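Side-chain contacts in uncharacterized protein A6V7T0 (Pseudomonas aeruginosa, PDB 3K12), which is of unknown function but belongs to the YjgF-like clan of small trimeric alpha/beta proteins, within the Endoribonuclease L-PSP family: residues Asp37-Ile42 / Ala74-Val79; Asn45-Leu50 / Ser55-Val60. All coordinates share one frame; numbering follows the deposited sequence.

Contact 1. Residues Asp37-Ile42 / Ala74-Val79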
loop_
_atom_site.group_PDB
_atom_site.type_symbol
_atom_site.label_atom_id
_atom_site.label_comp_id
_atom_site.label_asym_id
_atom_site.label_seq_id
_atom_site.Cartn_x
_atom_site.Cartn_y
_atom_site.Cartn_z
ATOM N N ASP D 37 -9.096 17.386 -12.622
ATOM C CA ASP D 37 -7.862 18.117 -12.897
ATOM C C ASP D 37 -6.711 17.513 -12.081
ATOM O O ASP D 37 -5.643 17.233 -12.636
ATOM C CB ASP D 37 -8.048 19.611 -12.598
ATOM C CG ASP D 37 -6.764 20.421 -12.775
ATOM O OD1 ASP D 37 -6.119 20.305 -13.837
ATOM O OD2 ASP D 37 -6.396 21.178 -11.849
ATOM N N GLN D 38 -6.954 17.278 -10.796
ATOM C CA GLN D 38 -5.899 16.761 -9.901
ATOM C C GLN D 38 -5.486 15.347 -10.264
ATOM O O GLN D 38 -4.292 15.023 -10.272
ATOM C CB GLN D 38 -6.317 16.834 -8.456
ATOM C CG GLN D 38 -6.514 18.268 -7.976
ATOM C CD GLN D 38 -6.484 18.416 -6.477
ATOM O OE1 GLN D 38 -5.925 17.571 -5.765
ATOM N NE2 GLN D 38 -7.056 19.513 -5.975
ATOM N N THR D 39 -6.463 14.529 -10.639
ATOM C CA THR D 39 -6.208 13.158 -11.055
ATOM C C THR D 39 -5.355 13.138 -12.337
ATOM O O THR D 39 -4.404 12.363 -12.465
ATOM C CB THR D 39 -7.526 12.372 -11.239
ATOM O OG1 THR D 39 -8.249 12.377 -9.995
ATOM C CG2 THR D 39 -7.241 10.932 -11.652
ATOM N N ARG D 40 -5.698 14.010 -13.302
ATOM C CA ARG D 40 -4.932 14.086 -14.543
ATOM C C ARG D 40 -3.491 14.510 -14.259
ATOM O O ARG D 40 -2.571 13.924 -14.813
ATOM C CB ARG D 40 -5.526 15.156 -15.457
ATOM C CG ARG D 40 -6.935 14.928 -15.863
ATOM C CD ARG D 40 -7.575 16.169 -16.580
ATOM N NE ARG D 40 -8.893 15.743 -17.032
ATOM C CZ ARG D 40 -9.046 14.815 -17.980
ATOM N NH1 ARG D 40 -10.242 14.384 -18.332
ATOM N NH2 ARG D 40 -7.969 14.326 -18.569
ATOM N N GLN D 41 -3.326 15.550 -13.446
ATOM C CA GLN D 41 -1.976 16.024 -13.069
ATOM C C GLN D 41 -1.126 14.892 -12.490
ATOM O O GLN D 41 0.045 14.725 -12.861
ATOM C CB GLN D 41 -2.011 17.147 -12.046
ATOM C CG GLN D 41 -2.477 18.512 -12.578
ATOM C CD GLN D 41 -2.519 19.528 -11.466
ATOM O OE1 GLN D 41 -1.503 19.799 -10.818
ATOM N NE2 GLN D 41 -3.711 20.074 -11.199
ATOM N N ILE D 42 -1.728 14.129 -11.575
ATOM C CA ILE D 42 -1.039 13.030 -10.910
ATOM C C ILE D 42 -0.698 11.933 -11.896
ATOM O O ILE D 42 0.435 11.473 -11.932
ATOM C CB ILE D 42 -1.882 12.497 -9.741
ATOM C CG1 ILE D 42 -1.900 13.508 -8.584
ATOM C CG2 ILE D 42 -1.357 11.113 -9.272
ATOM C CD1 ILE D 42 -3.031 13.275 -7.614
ATOM N N ALA D 74 -16.742 9.733 -8.345
ATOM C CA ALA D 74 -17.103 9.603 -9.753
ATOM C C ALA D 74 -16.134 10.321 -10.693
ATOM O O ALA D 74 -15.789 9.780 -11.752
ATOM C CB ALA D 74 -18.539 10.086 -9.972
ATOM N N GLY D 75 -15.676 11.517 -10.312
ATOM C CA GLY D 75 -14.705 12.282 -11.118
ATOM C C GLY D 75 -13.351 11.604 -11.220
ATOM O O GLY D 75 -12.740 11.567 -12.298
ATOM N N LEU D 76 -12.890 11.048 -10.100
ATOM C CA LEU D 76 -11.667 10.257 -10.111
ATOM C C LEU D 76 -11.790 9.141 -11.130
ATOM O O LEU D 76 -10.908 8.925 -11.973
ATOM C CB LEU D 76 -11.454 9.649 -8.709
ATOM C CG LEU D 76 -10.505 8.441 -8.630
ATOM C CD1 LEU D 76 -9.090 8.925 -8.771
ATOM C CD2 LEU D 76 -10.684 7.661 -7.315
ATOM N N ASN D 77 -12.911 8.412 -11.061
ATOM C CA ASN D 77 -13.047 7.253 -11.934
ATOM C C ASN D 77 -13.252 7.606 -13.405
ATOM O O ASN D 77 -12.851 6.843 -14.270
ATOM C CB ASN D 77 -14.160 6.321 -11.463
ATOM C CG ASN D 77 -13.846 5.689 -10.144
ATOM O OD1 ASN D 77 -12.682 5.425 -9.807
ATOM N ND2 ASN D 77 -14.880 5.453 -9.356
ATOM N N GLN D 78 -13.846 8.772 -13.650
ATOM C CA GLN D 78 -14.024 9.289 -15.017
ATOM C C GLN D 78 -12.666 9.402 -15.707
ATOM O O GLN D 78 -12.476 8.895 -16.819
ATOM C CB GLN D 78 -14.734 10.646 -14.966
ATOM C CG GLN D 78 -14.926 11.383 -16.300
ATOM C CD GLN D 78 -15.282 12.862 -16.067
ATOM O OE1 GLN D 78 -14.948 13.733 -16.880
ATOM N NE2 GLN D 78 -15.925 13.149 -14.949
ATOM N N VAL D 79 -11.709 10.023 -15.024
ATOM C CA VAL D 79 -10.365 10.156 -15.603
ATOM C C VAL D 79 -9.645 8.805 -15.682
ATOM O O VAL D 79 -9.037 8.472 -16.699
ATOM C CB VAL D 79 -9.520 11.192 -14.815
ATOM C CG1 VAL D 79 -8.112 11.288 -15.355
ATOM C CG2 VAL D 79 -10.215 12.545 -14.852
#

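Contact 2. Residues Asn45-Leu50 / Ser55-Val60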
loop_
_atom_site.group_PDB
_atom_site.type_symbol
_atom_site.label_atom_id
_atom_site.label_comp_id
_atom_site.label_asym_id
_atom_site.label_seq_id
_atom_site.Cartn_x
_atom_site.Cartn_y
_atom_site.Cartn_z
ATOM N N ASN D 45 2.162 13.011 -14.095
ATOM C CA ASN D 45 3.480 12.966 -13.459
ATOM C C ASN D 45 3.960 11.519 -13.294
ATOM O O ASN D 45 5.149 11.207 -13.503
ATOM C CB ASN D 45 3.485 13.662 -12.099
ATOM C CG ASN D 45 4.908 13.958 -11.623
ATOM O OD1 ASN D 45 5.682 14.623 -12.345
ATOM N ND2 ASN D 45 5.279 13.463 -10.429
ATOM N N ILE D 46 3.035 10.600 -12.969
ATOM C CA ILE D 46 3.377 9.181 -12.979
ATOM C C ILE D 46 3.896 8.716 -14.334
ATOM O O ILE D 46 4.871 7.984 -14.435
ATOM C CB ILE D 46 2.191 8.318 -12.458
ATOM C CG1 ILE D 46 1.980 8.582 -10.953
ATOM C CG2 ILE D 46 2.416 6.837 -12.686
ATOM C CD1 ILE D 46 0.564 8.239 -10.455
ATOM N N ASP D 47 3.205 9.164 -15.392
ATOM C CA ASP D 47 3.591 8.807 -16.758
ATOM C C ASP D 47 5.027 9.240 -17.045
ATOM O O ASP D 47 5.804 8.499 -17.621
ATOM C CB ASP D 47 2.634 9.475 -17.782
ATOM C CG ASP D 47 2.247 8.539 -18.922
ATOM O OD1 ASP D 47 1.836 7.413 -18.667
ATOM O OD2 ASP D 47 2.282 8.954 -20.103
ATOM N N ARG D 48 5.326 10.479 -16.666
ATOM C CA ARG D 48 6.654 11.083 -16.919
ATOM C C ARG D 48 7.709 10.279 -16.183
ATOM O O ARG D 48 8.728 9.915 -16.754
ATOM C CB ARG D 48 6.671 12.523 -16.477
ATOM C CG ARG D 48 8.032 13.192 -16.581
ATOM C CD ARG D 48 8.014 14.590 -15.995
ATOM N NE ARG D 48 7.855 14.585 -14.548
ATOM C CZ ARG D 48 8.842 14.316 -13.684
ATOM N NH1 ARG D 48 8.601 14.340 -12.389
ATOM N NH2 ARG D 48 10.063 14.022 -14.102
ATOM N N LEU D 49 7.423 9.981 -14.910
ATOM C CA LEU D 49 8.352 9.218 -14.105
ATOM C C LEU D 49 8.586 7.823 -14.664
ATOM O O LEU D 49 9.734 7.406 -14.850
ATOM C CB LEU D 49 7.847 9.137 -12.662
ATOM C CG LEU D 49 7.987 10.391 -11.810
ATOM C CD1 LEU D 49 7.164 10.328 -10.526
ATOM C CD2 LEU D 49 9.468 10.622 -11.491
ATOM N N LEU D 50 7.498 7.126 -15.030
ATOM C CA LEU D 50 7.616 5.795 -15.609
ATOM C C LEU D 50 8.435 5.817 -16.894
ATOM O O LEU D 50 9.328 5.025 -17.084
ATOM C CB LEU D 50 6.234 5.216 -15.919
ATOM C CG LEU D 50 5.470 4.822 -14.667
ATOM C CD1 LEU D 50 4.021 4.479 -15.030
ATOM C CD2 LEU D 50 6.177 3.662 -13.866
ATOM N N SER D 55 9.623 2.478 -18.429
ATOM C CA SER D 55 8.311 1.889 -18.161
ATOM C C SER D 55 7.251 2.753 -18.846
ATOM O O SER D 55 7.577 3.709 -19.573
ATOM C CB SER D 55 8.059 1.797 -16.653
ATOM O OG SER D 55 6.829 1.136 -16.327
ATOM N N ASP D 56 5.979 2.436 -18.606
ATOM C CA ASP D 56 4.893 3.154 -19.278
ATOM C C ASP D 56 3.580 2.825 -18.575
ATOM O O ASP D 56 3.537 1.948 -17.698
ATOM C CB ASP D 56 4.828 2.841 -20.787
ATOM C CG ASP D 56 4.552 1.387 -21.070
ATOM O OD1 ASP D 56 3.394 0.956 -20.846
ATOM O OD2 ASP D 56 5.461 0.658 -21.530
ATOM N N ARG D 57 2.505 3.511 -18.940
ATOM C CA ARG D 57 1.244 3.379 -18.214
ATOM C C ARG D 57 0.555 2.042 -18.400
ATOM O O ARG D 57 -0.434 1.792 -17.701
ATOM C CB ARG D 57 0.269 4.516 -18.548
ATOM C CG ARG D 57 -0.326 4.434 -19.955
ATOM C CD ARG D 57 -1.356 5.540 -20.111
ATOM N NE ARG D 57 -0.676 6.816 -20.250
ATOM C CZ ARG D 57 -1.280 7.928 -20.671
ATOM N NH1 ARG D 57 -2.579 7.914 -20.925
ATOM N NH2 ARG D 57 -0.572 9.043 -20.836
ATOM N N GLY D 58 1.060 1.222 -19.314
ATOM C CA GLY D 58 0.563 -0.135 -19.493
ATOM C C GLY D 58 1.291 -1.141 -18.619
ATOM O O GLY D 58 1.004 -2.322 -18.716
ATOM N N GLN D 59 2.239 -0.690 -17.791
ATOM C CA GLN D 59 3.064 -1.598 -16.990
ATOM C C GLN D 59 2.865 -1.367 -15.490
ATOM O O GLN D 59 3.705 -1.814 -14.675
ATOM C CB GLN D 59 4.542 -1.404 -17.330
ATOM C CG GLN D 59 4.898 -1.791 -18.775
ATOM C CD GLN D 59 6.392 -1.926 -18.974
ATOM O OE1 GLN D 59 6.971 -1.347 -19.907
ATOM N NE2 GLN D 59 7.037 -2.678 -18.098
ATOM N N VAL D 60 1.803 -0.678 -15.098
ATOM C CA VAL D 60 1.607 -0.441 -13.667
ATOM C C VAL D 60 0.984 -1.689 -13.040
ATOM O O VAL D 60 0.206 -2.426 -13.662
ATOM C CB VAL D 60 0.764 0.808 -13.446
ATOM C CG1 VAL D 60 0.653 1.185 -11.976
ATOM C CG2 VAL D 60 1.379 1.978 -14.241
HETATM O O HOH W 1 3.015 5.746 -20.663
#

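Contact 1. Residues Asp37-Ile42 / Ala74-Val79
Thr39 faces Leu76 and Val79, which lie one turn apart on the facing helix. With CG2 anti to the backbone N (chi1 -59° for OG1), the methyl lies against the valine, CG2 to Val79 CG1 being 3.8 Å, while the hydroxyl turns back to its own helix. There Thr39 OG1 bonds to the carbonyl oxygen of Ile35, which satisfies a buried polar atom, and Leu76 CD1 comes within 3.8 Å of Thr39 OG1, the two side chains meeting at about a right angle. A small branched residue suits this place, because the axes of the two segments come within 9.0 Å. Met108 of strand 106-113 touches both Thr39 and Leu76.

The other side is looser. Arg40 extends from CG to NE along the outer surface, its CG 3.9 Å from Val79 CG1, and lays one face of the guanidinium over Val79 CG2, off centre toward the rim. The aliphatic stem thus shields the valine while the charged end remains near solvent, with a weak hydrogen bond from NH1 to Gln82. No hydrogen bond joins the two segments, which are held mainly by side-chain packing. Two helices side by side on one face of a beta sheet, their segments running in broadly the same direction at 40°, are characteristic of the YjgF-like alpha/beta fold.

Contact 2. Residues Asn45-Leu50 / Ser55-Val60
The return from helix 35-52 into strand 60-67, a helix-to-strand connection on the helical side of the sheet, is tied back to the helix by a salt bridge, a backbone bond and a leucine. Asp47 and Arg57 meet side-on, each carboxylate oxygen taking one nitrogen. Arg57 NH2 reaches Asp47 OD2 at 2.9 Å along an almost straight bond (174°), with the oxygen in the guanidinium plane; NE reaches Asp47 OD1 at 3.0 Å, less straight and tilted from that plane. The two flat groups are turned 71° apart, and both nitrogens approach from above the carboxylate plane. Arg57 manages this grip by placing CG between its backbone N and carbonyl carbon (chi1 71°) and bending again at chi3, which folds the long chain back toward the helix. A water strengthens the join, donating to Asp47 OD1 and accepting from Arg57 N, each at 2.9 Å. The remaining nitrogen, NH1, bonds to the carbonyl oxygen of Trp83, whose ring also makes a cation-pi contact with Arg57; an arginine is long enough to serve both partners.

Deeper in, Leu50 fills the bend, its branched apolar end suited to two neighbours: CD1 touches Val60 CG2 at 3.7 Å, and CD2 lies 3.6 Å from Ser55 OG, a hydroxyl held by the carbonyl oxygen of Ala113. Ser55 N donates to Leu50 O (2.9 Å). Beyond, Asp56 OD1 accepts from Gly58 N at 2.8 Å through its anti lone pair, an Asx turn that overlaps the type I turn from Asp56 to Gln59. Two charged bonds and a shared water fix the rotation of the Asp47 carboxylate, and the neighbouring guanidinium would be expected to stabilise its ionised form.

In the fold
Both contacts draw on helix 35-52, contact 1 on its first half and contact 2 on its second, and their centres lie about 16 Å apart. The segments of one contact do not otherwise touch those of the other, although 37-42 and 45-50 adjoin in sequence. Contact 2 is local, closing the short turn into strand 60-67, whereas contact 1 joins helix 35-52 to helix 73-83, which follows that strand in the chain, and so spans a longer loop. Strand 106-113 underlies both, through Met108 at contact 1 and through Val110 and Ala112 at contact 2. Trp83, at the end of helix 73-83, receives Arg57, so that helix is linked to both. The two contacts thus seat one helix against its neighbour and its own exit.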